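Local coordinates for uncharacterized protein MJ0327 (Methanocaldococcus jannaschii DSM 2661, PDB 2QTD) that is of unknown function but belongs to the dinitrogenase iron-molybdenum cofactor family and, with its ribonuclease H-like fold, may bind such a cofactor or a related metal cluster, at residues K63-E68 / I77-A82; S51-N56 / Y70-K75; A59-N64 / S92-G97; M11-I16 / D22-L27. All blocks are in the same frame, centred on the assembly; numbering follows the deposited sequence. Where two conformers were deposited one is given.

In the fold
From the N terminus, interaction 4 closes the shortest loop, where the chain leaves strand 5-11 and turns back into strand 25-32, its antiparallel neighbour. It is complete before the others begin. Interaction 2 then joins helix 46-54 to helix 67-74; between them, strand 59-62 opens interaction 3, and the loop that follows it opens interaction 1. These two share Lys63 and Asn64: interaction 1 ends at strand 78-81, while interaction 3 runs on to helix 87-95 and so encloses it. Interaction 2 crosses both. Interaction 3 seats helix 87-95 on one face of the mixed sheet, interactions 1 and 2 join the connecting loop and helices on the other, and interaction 4 pins two strands together.

Interaction 1: residues K63-E68 / I77-A82; sequences KNISEE and IEIYHA
A chi1 of -171°, which turns CG away from the backbone N, brings an edge of the His81 imidazole to the carbonyl O of Lys63, and that oxygen lies in the ring plane. His81 NE2 and Lys63 O are 3.0 Å apart. Lys63 in turn has CG anti to its own carbonyl carbon (chi1 -68°), which brings this methylene to the methyl of Ala82, CG to CB 4.0 Å. Beyond CG the lysine chain is extended and leads away from the strand, to a salt bridge between its NZ and Asp85.

The contact belongs to a beta-alpha-beta unit, in which strand 59-62 passes through helix 67-74 to its parallel neighbour, strand 78-81. Residues 63-65 are the link that climbs from the first strand toward the helix, and Ser66 is the N-cap, its OG bonded to the backbone N of Asn69. With an alanine at His81, Lys63 O would probably lose the ring edge beside it, and a gap would open against the connecting loop.

Deeper in, Ile65 and Ile79 reach toward each other tip to tip, their CD1 methyls 3.8 Å apart. Tyr70 of helix 67-74 packs against both isoleucines, so the loop and the strand both meet the helix here. At the more accessible end, the His81 side chain lies about 5 Å from a bound Tris molecule, probably from the crystallisation liquor.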
loop_
_atom_site.group_PDB
_atom_site.type_symbol
_atom_site.label_atom_id
_atom_site.label_comp_id
_atom_site.label_asym_id
_atom_site.label_seq_id
_atom_site.Cartn_x
_atom_site.Cartn_y
_atom_site.Cartn_z
ATOM N N LYS A 63 -1.613 6.937 3.713
ATOM C CA LYS A 63 -2.027 7.901 4.715
ATOM C C LYS A 63 -3.370 8.482 4.388
ATOM O O LYS A 63 -4.128 8.782 5.302
ATOM C CB LYS A 63 -1.003 9.007 4.857
ATOM C CG LYS A 63 0.316 8.595 5.452
ATOM C CD LYS A 63 1.149 9.820 5.729
ATOM C CE LYS A 63 2.549 9.541 6.238
ATOM N NZ LYS A 63 3.232 10.824 6.591
ATOM N N ASN A 64 -3.615 8.745 3.115
ATOM C CA ASN A 64 -4.882 9.318 2.612
ATOM C C ASN A 64 -5.152 8.720 1.271
ATOM O O ASN A 64 -4.216 8.304 0.601
ATOM C CB ASN A 64 -4.792 10.811 2.385
ATOM C CG ASN A 64 -4.797 11.606 3.652
ATOM O OD1 ASN A 64 -5.813 11.674 4.352
ATOM N ND2 ASN A 64 -3.670 12.243 3.950
ATOM N N ILE A 65 -6.419 8.704 0.867
ATOM C CA ILE A 65 -6.846 8.100 -0.413
ATOM C C ILE A 65 -8.120 8.867 -0.801
ATOM O O ILE A 65 -8.849 9.345 0.076
ATOM C CB ILE A 65 -7.041 6.556 -0.323
ATOM C CG1 ILE A 65 -7.292 5.895 -1.706
ATOM C CG2 ILE A 65 -8.118 6.176 0.746
ATOM C CD1 ILE A 65 -7.119 4.414 -1.630
ATOM N N SER A 66 -8.339 9.019 -2.104
ATOM C CA SER A 66 -9.479 9.771 -2.631
ATOM C C SER A 66 -10.731 8.910 -2.541
ATOM O O SER A 66 -10.665 7.678 -2.518
ATOM C CB SER A 66 -9.241 10.203 -4.096
ATOM O OG SER A 66 -9.303 9.110 -4.989
ATOM N N GLU A 67 -11.880 9.564 -2.535
ATOM C CA GLU A 67 -13.140 8.847 -2.559
ATOM C C GLU A 67 -13.233 7.922 -3.767
ATOM O O GLU A 67 -13.623 6.773 -3.609
ATOM C CB GLU A 67 -14.316 9.821 -2.525
ATOM C CG GLU A 67 -14.463 10.547 -1.208
ATOM C CD GLU A 67 -15.580 11.560 -1.244
ATOM O OE1 GLU A 67 -16.703 11.199 -1.666
ATOM O OE2 GLU A 67 -15.339 12.727 -0.856
ATOM N N GLU A 68 -12.805 8.405 -4.938
ATOM C CA GLU A 68 -12.771 7.596 -6.175
ATOM C C GLU A 68 -11.876 6.372 -6.086
ATOM O O GLU A 68 -12.320 5.260 -6.403
ATOM C CB GLU A 68 -12.380 8.442 -7.402
ATOM N N ILE A 77 -9.870 -5.004 -2.253
ATOM C CA ILE A 77 -8.597 -4.782 -1.500
ATOM C C ILE A 77 -8.961 -4.133 -0.151
ATOM O O ILE A 77 -9.869 -3.312 -0.064
ATOM C CB ILE A 77 -7.611 -3.866 -2.337
ATOM C CG1 ILE A 77 -7.332 -4.487 -3.714
ATOM C CG2 ILE A 77 -6.239 -3.547 -1.666
ATOM C CD1 ILE A 77 -6.358 -3.704 -4.545
ATOM N N GLU A 78 -8.272 -4.555 0.893
ATOM C CA GLU A 78 -8.335 -3.904 2.196
ATOM C C GLU A 78 -7.308 -2.801 2.241
ATOM O O GLU A 78 -6.185 -3.009 1.837
ATOM C CB GLU A 78 -8.045 -4.932 3.261
ATOM C CG GLU A 78 -9.083 -6.055 3.230
ATOM C CD GLU A 78 -8.786 -7.115 4.226
ATOM O OE1 GLU A 78 -7.620 -7.595 4.228
ATOM O OE2 GLU A 78 -9.715 -7.456 5.002
ATOM N N ILE A 79 -7.697 -1.626 2.744
ATOM C CA ILE A 79 -6.899 -0.401 2.698
ATOM C C ILE A 79 -6.606 -0.015 4.136
ATOM O O ILE A 79 -7.533 0.181 4.935
ATOM C CB ILE A 79 -7.602 0.747 1.929
ATOM C CG1 ILE A 79 -8.003 0.244 0.517
ATOM C CG2 ILE A 79 -6.695 1.939 1.850
ATOM C CD1 ILE A 79 -8.750 1.226 -0.291
ATOM N N TYR A 80 -5.321 0.076 4.460
ATOM C CA TYR A 80 -4.872 0.289 5.847
ATOM C C TYR A 80 -4.197 1.637 5.963
ATOM O O TYR A 80 -3.545 2.111 5.022
ATOM C CB TYR A 80 -3.900 -0.788 6.276
ATOM C CG TYR A 80 -4.536 -2.126 6.428
ATOM C CD1 TYR A 80 -5.183 -2.469 7.594
ATOM C CD2 TYR A 80 -4.614 -2.987 5.341
ATOM C CE1 TYR A 80 -5.799 -3.701 7.723
ATOM C CE2 TYR A 80 -5.263 -4.214 5.458
ATOM C CZ TYR A 80 -5.849 -4.550 6.640
ATOM O OH TYR A 80 -6.479 -5.776 6.783
ATOM N N HIS A 81 -4.339 2.269 7.120
ATOM C CA HIS A 81 -3.793 3.597 7.352
ATOM C C HIS A 81 -2.384 3.524 7.942
ATOM O O HIS A 81 -2.154 2.887 8.981
ATOM C CB HIS A 81 -4.692 4.369 8.315
ATOM C CG HIS A 81 -4.309 5.813 8.420
ATOM N ND1 HIS A 81 -3.689 6.332 9.538
ATOM C CD2 HIS A 81 -4.429 6.828 7.544
ATOM C CE1 HIS A 81 -3.445 7.618 9.338
ATOM N NE2 HIS A 81 -3.878 7.941 8.133
ATOM N N ALA A 82 -1.426 4.123 7.245
ATOM C CA ALA A 82 -0.057 4.240 7.736
ATOM C C ALA A 82 0.052 5.099 8.961
ATOM O O ALA A 82 -0.703 6.071 9.104
ATOM C CB ALA A 82 0.854 4.796 6.670
#

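Interaction 2: residues S51-N56 / Y70-K75; sequences SIVKEN and YKKFSK
Two helices that cover the same region of the sheet, 46-54 and 67-74, meet here near their C-terminal ends, and the contact is carried by Ile52 and Val53 on one and Lys72 and Phe73 on the other. Phe73 has CG anti to its carbonyl carbon (chi1 -69°), and the far end of its ring comes toward the first helix. Ile52 crosses the phenylalanine side chain at about a right angle and sets its CG2 methyl at the ring edge, near the plane, 4.0 Å from Phe73 CZ. Val53 CG2 approaches the same ring obliquely, 4.1 Å from Phe73 CE1.

Strand 59-62 lies between these helices in the chain, and Phe73 CD1 rests on its Ile60 CD1, so this ring packs on the strand as well as on the other helix. Phe20 adds to the inner side: its ring meets that of Phe73 edge-to-face, and it also touches Ile52.

Toward solvent the packing depends on the aliphatic part of a lysine. Lys72 is extended beyond CG and passes across Val53 at about a right angle, its CE 3.5 Å from Val53 CG2. Nearer its root, Lys72 CG sits 4.0 Å above one face of the Phe73 ring, offset toward the rim.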
loop_
_atom_site.group_PDB
_atom_site.type_symbol
_atom_site.label_atom_id
_atom_site.label_comp_id
_atom_site.label_asym_id
_atom_site.label_seq_id
_atom_site.Cartn_x
_atom_site.Cartn_y
_atom_site.Cartn_z
ATOM N N SER A 51 -1.053 -0.472 -13.978
ATOM C CA SER A 51 -0.207 -1.583 -13.497
ATOM C C SER A 51 -0.506 -2.030 -12.087
ATOM O O SER A 51 -0.455 -3.215 -11.782
ATOM C CB SER A 51 1.268 -1.197 -13.558
ATOM O OG SER A 51 1.681 -1.047 -14.893
ATOM N N ILE A 52 -0.796 -1.068 -11.222
ATOM C CA ILE A 52 -1.088 -1.364 -9.835
ATOM C C ILE A 52 -2.357 -2.241 -9.753
ATOM O O ILE A 52 -2.445 -3.169 -8.943
ATOM C CB ILE A 52 -1.154 -0.031 -9.010
ATOM C CG1 ILE A 52 -1.001 -0.280 -7.517
ATOM C CG2 ILE A 52 -2.436 0.784 -9.339
ATOM C CD1 ILE A 52 -1.215 0.979 -6.716
ATOM N N VAL A 53 -3.324 -1.998 -10.629
ATOM C CA VAL A 53 -4.510 -2.837 -10.668
ATOM C C VAL A 53 -4.160 -4.274 -11.105
ATOM O O VAL A 53 -4.679 -5.234 -10.538
ATOM C CB VAL A 53 -5.634 -2.223 -11.598
ATOM C CG1 VAL A 53 -6.832 -3.163 -11.723
ATOM C CG2 VAL A 53 -6.062 -0.891 -11.061
ATOM N N LYS A 54 -3.283 -4.408 -12.104
ATOM C CA LYS A 54 -2.866 -5.718 -12.627
ATOM C C LYS A 54 -2.084 -6.600 -11.616
ATOM O O LYS A 54 -2.059 -7.834 -11.732
ATOM C CB LYS A 54 -2.026 -5.542 -13.904
ATOM C CG LYS A 54 -2.784 -4.967 -15.113
ATOM C CD LYS A 54 -1.882 -4.980 -16.352
ATOM N N GLU A 55 -1.434 -5.968 -10.640
ATOM C CA GLU A 55 -0.688 -6.680 -9.580
ATOM C C GLU A 55 -1.547 -7.551 -8.681
ATOM O O GLU A 55 -1.054 -8.513 -8.098
ATOM C CB GLU A 55 0.054 -5.640 -8.684
ATOM C CG GLU A 55 1.277 -5.005 -9.297
ATOM C CD GLU A 55 2.403 -6.021 -9.538
ATOM O OE1 GLU A 55 2.650 -6.936 -8.680
ATOM O OE2 GLU A 55 3.013 -5.905 -10.604
ATOM N N ASN A 56 -2.828 -7.204 -8.577
ATOM C CA ASN A 56 -3.794 -7.994 -7.792
ATOM C C ASN A 56 -3.323 -8.117 -6.323
ATOM O O ASN A 56 -3.209 -9.226 -5.760
ATOM C CB ASN A 56 -4.017 -9.357 -8.437
ATOM C CG ASN A 56 -5.273 -10.055 -7.947
ATOM O OD1 ASN A 56 -6.199 -9.412 -7.428
ATOM N ND2 ASN A 56 -5.336 -11.382 -8.143
ATOM N N TYR A 70 -10.705 5.019 -3.269
ATOM C CA TYR A 70 -11.302 4.175 -2.241
ATOM C C TYR A 70 -12.450 3.322 -2.801
ATOM O O TYR A 70 -12.477 2.117 -2.579
ATOM C CB TYR A 70 -11.791 4.983 -1.033
ATOM C CG TYR A 70 -12.204 4.067 0.100
ATOM C CD1 TYR A 70 -11.258 3.521 0.965
ATOM C CD2 TYR A 70 -13.553 3.744 0.299
ATOM C CE1 TYR A 70 -11.639 2.670 1.995
ATOM C CE2 TYR A 70 -13.942 2.885 1.326
ATOM C CZ TYR A 70 -12.974 2.352 2.163
ATOM O OH TYR A 70 -13.353 1.523 3.179
ATOM N N LYS A 71 -13.371 3.948 -3.524
ATOM C CA LYS A 71 -14.478 3.222 -4.176
ATOM C C LYS A 71 -13.975 2.082 -5.073
ATOM O O LYS A 71 -14.412 0.932 -4.919
ATOM C CB LYS A 71 -15.373 4.189 -4.959
ATOM C CG LYS A 71 -16.671 3.571 -5.443
ATOM N N LYS A 72 -13.018 2.398 -5.948
ATOM C CA LYS A 72 -12.427 1.436 -6.898
ATOM C C LYS A 72 -11.723 0.250 -6.208
ATOM O O LYS A 72 -12.054 -0.906 -6.427
ATOM C CB LYS A 72 -11.462 2.194 -7.834
ATOM C CG LYS A 72 -10.525 1.341 -8.683
ATOM C CD LYS A 72 -9.892 2.146 -9.820
ATOM C CE LYS A 72 -8.727 1.369 -10.440
ATOM N NZ LYS A 72 -8.338 1.840 -11.799
ATOM N N PHE A 73 -10.767 0.539 -5.340
ATOM C CA PHE A 73 -9.948 -0.514 -4.725
ATOM C C PHE A 73 -10.628 -1.262 -3.579
ATOM O O PHE A 73 -10.364 -2.450 -3.409
ATOM C CB PHE A 73 -8.578 0.053 -4.281
ATOM C CG PHE A 73 -7.659 0.443 -5.432
ATOM C CD1 PHE A 73 -6.835 -0.498 -6.025
ATOM C CD2 PHE A 73 -7.614 1.750 -5.917
ATOM C CE1 PHE A 73 -5.994 -0.152 -7.076
ATOM C CE2 PHE A 73 -6.784 2.100 -6.960
ATOM C CZ PHE A 73 -5.975 1.145 -7.554
ATOM N N SER A 74 -11.514 -0.610 -2.798
ATOM C CA SER A 74 -12.125 -1.280 -1.637
ATOM C C SER A 74 -13.075 -2.443 -1.975
ATOM O O SER A 74 -13.383 -3.245 -1.095
ATOM C CB SER A 74 -12.800 -0.287 -0.657
ATOM O OG SER A 74 -13.917 0.347 -1.243
ATOM N N LYS A 75 -13.508 -2.537 -3.240
ATOM C CA LYS A 75 -14.273 -3.678 -3.754
ATOM C C LYS A 75 -13.582 -5.026 -3.537
ATOM O O LYS A 75 -14.232 -6.043 -3.258
ATOM C CB LYS A 75 -14.512 -3.518 -5.272
ATOM C CG LYS A 75 -15.497 -2.426 -5.657
ATOM C CD LYS A 75 -15.795 -2.401 -7.162
ATOM C CE LYS A 75 -16.630 -1.169 -7.529
ATOM N NZ LYS A 75 -17.373 -1.329 -8.801
#

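Interaction 3: residues A59-N64 / S92-G97; sequences AIICKN and SLFIEG
Between the two segments the contact is apolar: Phe94 of helix 87-95 is laid over Ala59 and Ile61 of strand 59-62, a parallel inner strand of the mixed sheet in the ribonuclease H-like fold. Ala59 and Ile61 are two positions apart and both turn their side chains to the helix, while Ile60 between them points away, toward the face where Phe73 packs. Phe94 holds CG anti to its backbone N (chi1 177°), which carries the ring down from the helix onto the strand.

Outside the segments, the ring of Tyr80, on the neighbouring strand 78-81, meets Phe94 edge-to-face. Val7 and Ile31 touch it as well, so Phe94 also meets two further strands.

Backbone bonds close the last turn. Glu96 N donates to Ser92 O and Gly97 N to Phe94 O, and Gly97, with positive phi, closes a Schellman motif.

Within the apolar group the two strand residues divide Phe94 between them, both coming at the ring obliquely. Ile61 CD1 lies 3.9 Å from Phe94 CB and also touches the near ring atoms CG and CD1, whereas the Ala59 methyl meets the far end, its CB 4.0 Å from both Phe94 CE1 and CZ.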
loop_
_atom_site.group_PDB
_atom_site.type_symbol
_atom_site.label_atom_id
_atom_site.label_comp_id
_atom_site.label_asym_id
_atom_site.label_seq_id
_atom_site.Cartn_x
_atom_site.Cartn_y
_atom_site.Cartn_z
ATOM N N ALA A 59 -3.668 -5.831 -0.259
ATOM C CA ALA A 59 -3.827 -4.737 0.688
ATOM C C ALA A 59 -3.070 -3.543 0.179
ATOM O O ALA A 59 -2.093 -3.716 -0.601
ATOM C CB ALA A 59 -3.291 -5.162 2.052
ATOM N N ILE A 60 -3.512 -2.338 0.591
ATOM C CA ILE A 60 -2.810 -1.078 0.370
ATOM C C ILE A 60 -2.494 -0.457 1.731
ATOM O O ILE A 60 -3.342 -0.536 2.621
ATOM C CB ILE A 60 -3.670 -0.103 -0.500
ATOM C CG1 ILE A 60 -3.742 -0.557 -1.947
ATOM C CG2 ILE A 60 -3.123 1.344 -0.457
ATOM C CD1 ILE A 60 -4.906 0.077 -2.804
ATOM N N ILE A 61 -1.325 0.178 1.870
ATOM C CA ILE A 61 -0.949 1.031 3.023
ATOM C C ILE A 61 -0.752 2.414 2.456
ATOM O O ILE A 61 0.022 2.600 1.534
ATOM C CB ILE A 61 0.247 0.537 3.789
ATOM C CG1 ILE A 61 0.016 -0.859 4.334
ATOM C CG2 ILE A 61 0.625 1.487 4.921
ATOM C CD1 ILE A 61 1.309 -1.456 4.959
ATOM N N CYS A 62 -1.517 3.363 2.998
ATOM C CA CYS A 62 -1.409 4.774 2.651
ATOM C C CYS A 62 -1.882 5.648 3.821
ATOM O O CYS A 62 -2.412 5.165 4.786
ATOM C CB CYS A 62 -2.222 5.077 1.391
ATOM S SG CYS A 62 -4.038 4.849 1.594
ATOM N N LYS A 63 -1.613 6.937 3.713
ATOM C CA LYS A 63 -2.027 7.901 4.715
ATOM C C LYS A 63 -3.370 8.482 4.388
ATOM O O LYS A 63 -4.128 8.782 5.302
ATOM C CB LYS A 63 -1.003 9.007 4.857
ATOM C CG LYS A 63 0.316 8.595 5.452
ATOM C CD LYS A 63 1.149 9.820 5.729
ATOM C CE LYS A 63 2.549 9.541 6.238
ATOM N NZ LYS A 63 3.232 10.824 6.591
ATOM N N ASN A 64 -3.615 8.745 3.115
ATOM C CA ASN A 64 -4.882 9.318 2.612
ATOM C C ASN A 64 -5.152 8.720 1.271
ATOM O O ASN A 64 -4.216 8.304 0.601
ATOM C CB ASN A 64 -4.792 10.811 2.385
ATOM C CG ASN A 64 -4.797 11.606 3.652
ATOM O OD1 ASN A 64 -5.813 11.674 4.352
ATOM N ND2 ASN A 64 -3.670 12.243 3.950
ATOM N N SER A 92 6.214 -3.757 9.435
ATOM C CA SER A 92 6.190 -4.490 10.711
ATOM C C SER A 92 4.830 -4.406 11.418
ATOM O O SER A 92 4.294 -5.429 11.873
ATOM C CB SER A 92 7.295 -4.000 11.666
ATOM O OG SER A 92 8.579 -4.141 11.090
ATOM N N LEU A 93 4.285 -3.189 11.538
ATOM C CA LEU A 93 2.958 -2.977 12.143
ATOM C C LEU A 93 1.865 -3.745 11.399
ATOM O O LEU A 93 0.975 -4.331 12.019
ATOM C CB LEU A 93 2.629 -1.483 12.217
ATOM C CG LEU A 93 3.424 -0.648 13.245
ATOM C CD1 LEU A 93 3.182 0.864 12.996
ATOM C CD2 LEU A 93 3.037 -1.018 14.671
ATOM N N PHE A 94 1.954 -3.764 10.072
ATOM C CA PHE A 94 1.006 -4.487 9.211
ATOM C C PHE A 94 1.009 -5.983 9.549
ATOM O O PHE A 94 -0.014 -6.581 9.847
ATOM C CB PHE A 94 1.310 -4.247 7.723
ATOM C CG PHE A 94 0.429 -5.023 6.799
ATOM C CD1 PHE A 94 -0.835 -4.573 6.492
ATOM C CD2 PHE A 94 0.820 -6.270 6.328
ATOM C CE1 PHE A 94 -1.679 -5.312 5.672
ATOM C CE2 PHE A 94 -0.031 -7.023 5.525
ATOM C CZ PHE A 94 -1.276 -6.511 5.178
ATOM N N ILE A 95 2.200 -6.546 9.529
ATOM C CA ILE A 95 2.396 -7.989 9.822
ATOM C C ILE A 95 1.905 -8.341 11.205
ATOM O O ILE A 95 1.237 -9.363 11.372
ATOM C CB ILE A 95 3.861 -8.400 9.645
ATOM C CG1 ILE A 95 4.225 -8.333 8.172
ATOM C CG2 ILE A 95 4.104 -9.828 10.199
ATOM C CD1 ILE A 95 5.703 -8.537 7.823
ATOM N N GLU A 96 2.148 -7.452 12.168
ATOM C CA GLU A 96 1.702 -7.624 13.559
ATOM C C GLU A 96 0.182 -7.488 13.787
ATOM O O GLU A 96 -0.312 -7.794 14.895
ATOM C CB GLU A 96 2.451 -6.626 14.463
ATOM C CG GLU A 96 3.935 -6.963 14.639
ATOM C CD GLU A 96 4.784 -5.833 15.241
ATOM O OE1 GLU A 96 4.307 -4.686 15.403
ATOM O OE2 GLU A 96 5.957 -6.110 15.574
ATOM N N GLY A 97 -0.549 -7.016 12.775
ATOM C CA GLY A 97 -1.966 -6.831 12.873
ATOM C C GLY A 97 -2.383 -5.541 13.552
ATOM O O GLY A 97 -3.543 -5.431 13.962
#

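Interaction 4: residues M11-I16 / D22-L27; sequences MDVDKI and DCKYFL
Met11, present as selenomethionine, and Tyr25 form an antiparallel hydrogen-bonded pair where strands 5-11 and 25-32 meet. Met11 N donates to Tyr25 O at 2.8 Å, nearly along the C=O axis, and Tyr25 N returns a straight bond (168°) to Met11 O at 3.1 Å, in the carbonyl plane. Lys24 N adds a weak bond to the same Met11 O. Lys24 and Tyr25 thus both face Met11, the mark of a classic beta bulge.

Beyond the bulge, two waters bridge the ends of the loop. One donates to Asp12 OD2 and to Asp22 OD2; the other gives its protons to Asp12 OD1, at 2.8 Å, and to the backbone Asp22 O. Asp22 OD1 is held separately by the backbone N of Ser19.

On the sheet face shared by Met11 and Tyr25, a CH-pi contact sets Met11 CB over one face of the tyrosine ring, 3.6 Å from its centroid. The ring gets there because Tyr25 CG stands between the backbone N and the carbonyl carbon (chi1 69°). Met11 CG packs alongside Leu27 CB at 3.7 Å. A serine in place of Tyr25 would probably strip Met11 CB of its aromatic cover and open a gap beside the bulge.

The two aspartates, if both charged, would probably repel each other, so the donating waters are likely to ease their approach.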
loop_
_atom_site.group_PDB
_atom_site.type_symbol
_atom_site.label_atom_id
_atom_site.label_comp_id
_atom_site.label_asym_id
_atom_site.label_seq_id
_atom_site.Cartn_x
_atom_site.Cartn_y
_atom_site.Cartn_z
HETATM N N MSE A 11 4.522 5.565 -1.826
HETATM C CA MSE A 11 5.854 6.060 -1.438
HETATM C C MSE A 11 6.296 7.363 -2.116
HETATM O O MSE A 11 6.111 7.584 -3.316
HETATM C CB MSE A 11 6.932 4.994 -1.714
HETATM C CG MSE A 11 6.803 3.730 -0.864
HETATM SE SE MSE A 11 7.112 4.123 1.021
HETATM C CE MSE A 11 8.937 4.944 1.010
ATOM N N ASP A 12 6.906 8.241 -1.318
ATOM C CA ASP A 12 7.801 9.301 -1.846
ATOM C C ASP A 12 9.241 8.780 -1.745
ATOM O O ASP A 12 9.485 7.719 -1.180
ATOM C CB ASP A 12 7.651 10.596 -1.055
ATOM C CG ASP A 12 6.365 11.346 -1.372
ATOM O OD1 ASP A 12 5.672 11.063 -2.376
ATOM O OD2 ASP A 12 6.070 12.265 -0.617
ATOM N N VAL A 13 10.204 9.512 -2.283
ATOM C CA VAL A 13 11.577 8.984 -2.287
ATOM C C VAL A 13 12.118 8.777 -0.875
ATOM O O VAL A 13 12.836 7.816 -0.657
ATOM C CB VAL A 13 12.588 9.813 -3.163
ATOM C CG1 VAL A 13 12.120 9.852 -4.595
ATOM C CG2 VAL A 13 12.840 11.231 -2.606
ATOM N N ASP A 14 11.694 9.623 0.070
ATOM C CA ASP A 14 12.224 9.659 1.449
ATOM C C ASP A 14 11.300 9.117 2.553
ATOM O O ASP A 14 11.742 8.953 3.687
ATOM C CB ASP A 14 12.714 11.091 1.797
ATOM C CG ASP A 14 11.686 12.210 1.464
ATOM O OD1 ASP A 14 10.673 11.943 0.773
ATOM O OD2 ASP A 14 11.925 13.378 1.852
ATOM N N LYS A 15 10.051 8.778 2.222
ATOM C CA LYS A 15 9.019 8.498 3.228
ATOM C C LYS A 15 7.742 8.028 2.552
ATOM O O LYS A 15 7.598 8.192 1.333
ATOM C CB LYS A 15 8.746 9.762 4.058
ATOM C CG LYS A 15 8.388 10.977 3.225
ATOM C CD LYS A 15 7.859 12.124 4.091
ATOM C CE LYS A 15 7.253 13.246 3.216
ATOM N NZ LYS A 15 6.251 14.052 3.982
ATOM N N ILE A 16 6.822 7.462 3.348
ATOM C CA ILE A 16 5.463 7.199 2.919
ATOM C C ILE A 16 4.871 8.555 2.540
ATOM O O ILE A 16 5.075 9.553 3.265
ATOM C CB ILE A 16 4.633 6.478 4.030
ATOM C CG1 ILE A 16 5.233 5.089 4.355
ATOM C CG2 ILE A 16 3.164 6.300 3.564
ATOM C CD1 ILE A 16 4.551 4.342 5.528
ATOM N N ASP A 22 -0.766 11.293 -4.561
ATOM C CA ASP A 22 0.373 12.183 -4.739
ATOM C C ASP A 22 1.735 11.479 -4.755
ATOM O O ASP A 22 2.760 12.124 -5.022
ATOM C CB ASP A 22 0.306 13.333 -3.709
ATOM C CG ASP A 22 1.155 13.119 -2.451
ATOM O OD1 ASP A 22 1.161 12.055 -1.857
ATOM O OD2 ASP A 22 1.813 14.085 -2.013
ATOM N N CYS A 23 1.751 10.173 -4.483
ATOM C CA CYS A 23 3.029 9.462 -4.343
ATOM C C CYS A 23 3.888 9.492 -5.611
ATOM O O CYS A 23 3.397 9.721 -6.729
ATOM C CB CYS A 23 2.843 8.042 -3.840
ATOM S SG CYS A 23 2.045 6.876 -4.921
ATOM N N LYS A 24 5.186 9.352 -5.406
ATOM C CA LYS A 24 6.110 9.160 -6.548
ATOM C C LYS A 24 5.971 7.778 -7.135
ATOM O O LYS A 24 5.972 7.598 -8.365
ATOM C CB LYS A 24 7.558 9.479 -6.114
ATOM C CG LYS A 24 8.638 9.263 -7.189
ATOM C CD LYS A 24 8.465 10.241 -8.377
ATOM C CE LYS A 24 9.340 9.877 -9.609
ATOM N NZ LYS A 24 9.227 10.942 -10.656
ATOM N N TYR A 25 5.840 6.772 -6.261
ATOM C CA TYR A 25 5.753 5.363 -6.693
ATOM C C TYR A 25 5.020 4.545 -5.662
ATOM O O TYR A 25 4.875 4.997 -4.516
ATOM C CB TYR A 25 7.136 4.742 -6.986
ATOM C CG TYR A 25 8.017 4.522 -5.766
ATOM C CD1 TYR A 25 8.749 5.559 -5.244
ATOM C CD2 TYR A 25 8.154 3.285 -5.160
ATOM C CE1 TYR A 25 9.584 5.379 -4.117
ATOM C CE2 TYR A 25 8.983 3.105 -4.030
ATOM C CZ TYR A 25 9.689 4.149 -3.529
ATOM O OH TYR A 25 10.519 4.019 -2.435
ATOM N N PHE A 26 4.530 3.372 -6.101
ATOM C CA PHE A 26 3.965 2.312 -5.278
ATOM C C PHE A 26 5.057 1.285 -5.080
ATOM O O PHE A 26 5.714 0.835 -6.057
ATOM C CB PHE A 26 2.760 1.658 -5.938
ATOM C CG PHE A 26 1.723 2.639 -6.375
ATOM C CD1 PHE A 26 0.919 3.252 -5.424
ATOM C CD2 PHE A 26 1.546 2.926 -7.710
ATOM C CE1 PHE A 26 -0.054 4.178 -5.832
ATOM C CE2 PHE A 26 0.566 3.839 -8.128
ATOM C CZ PHE A 26 -0.217 4.458 -7.186
ATOM N N LEU A 27 5.363 1.017 -3.815
ATOM C CA LEU A 27 6.217 -0.100 -3.430
ATOM C C LEU A 27 5.353 -1.366 -3.283
ATOM O O LEU A 27 4.459 -1.425 -2.414
ATOM C CB LEU A 27 6.984 0.230 -2.153
ATOM C CG LEU A 27 7.945 -0.865 -1.612
ATOM C CD1 LEU A 27 9.118 -1.057 -2.585
ATOM C CD2 LEU A 27 8.483 -0.443 -0.275
HETATM O O HOH W 1 3.643 13.207 -0.152
HETATM O O HOH W 2 4.800 13.311 -3.797
#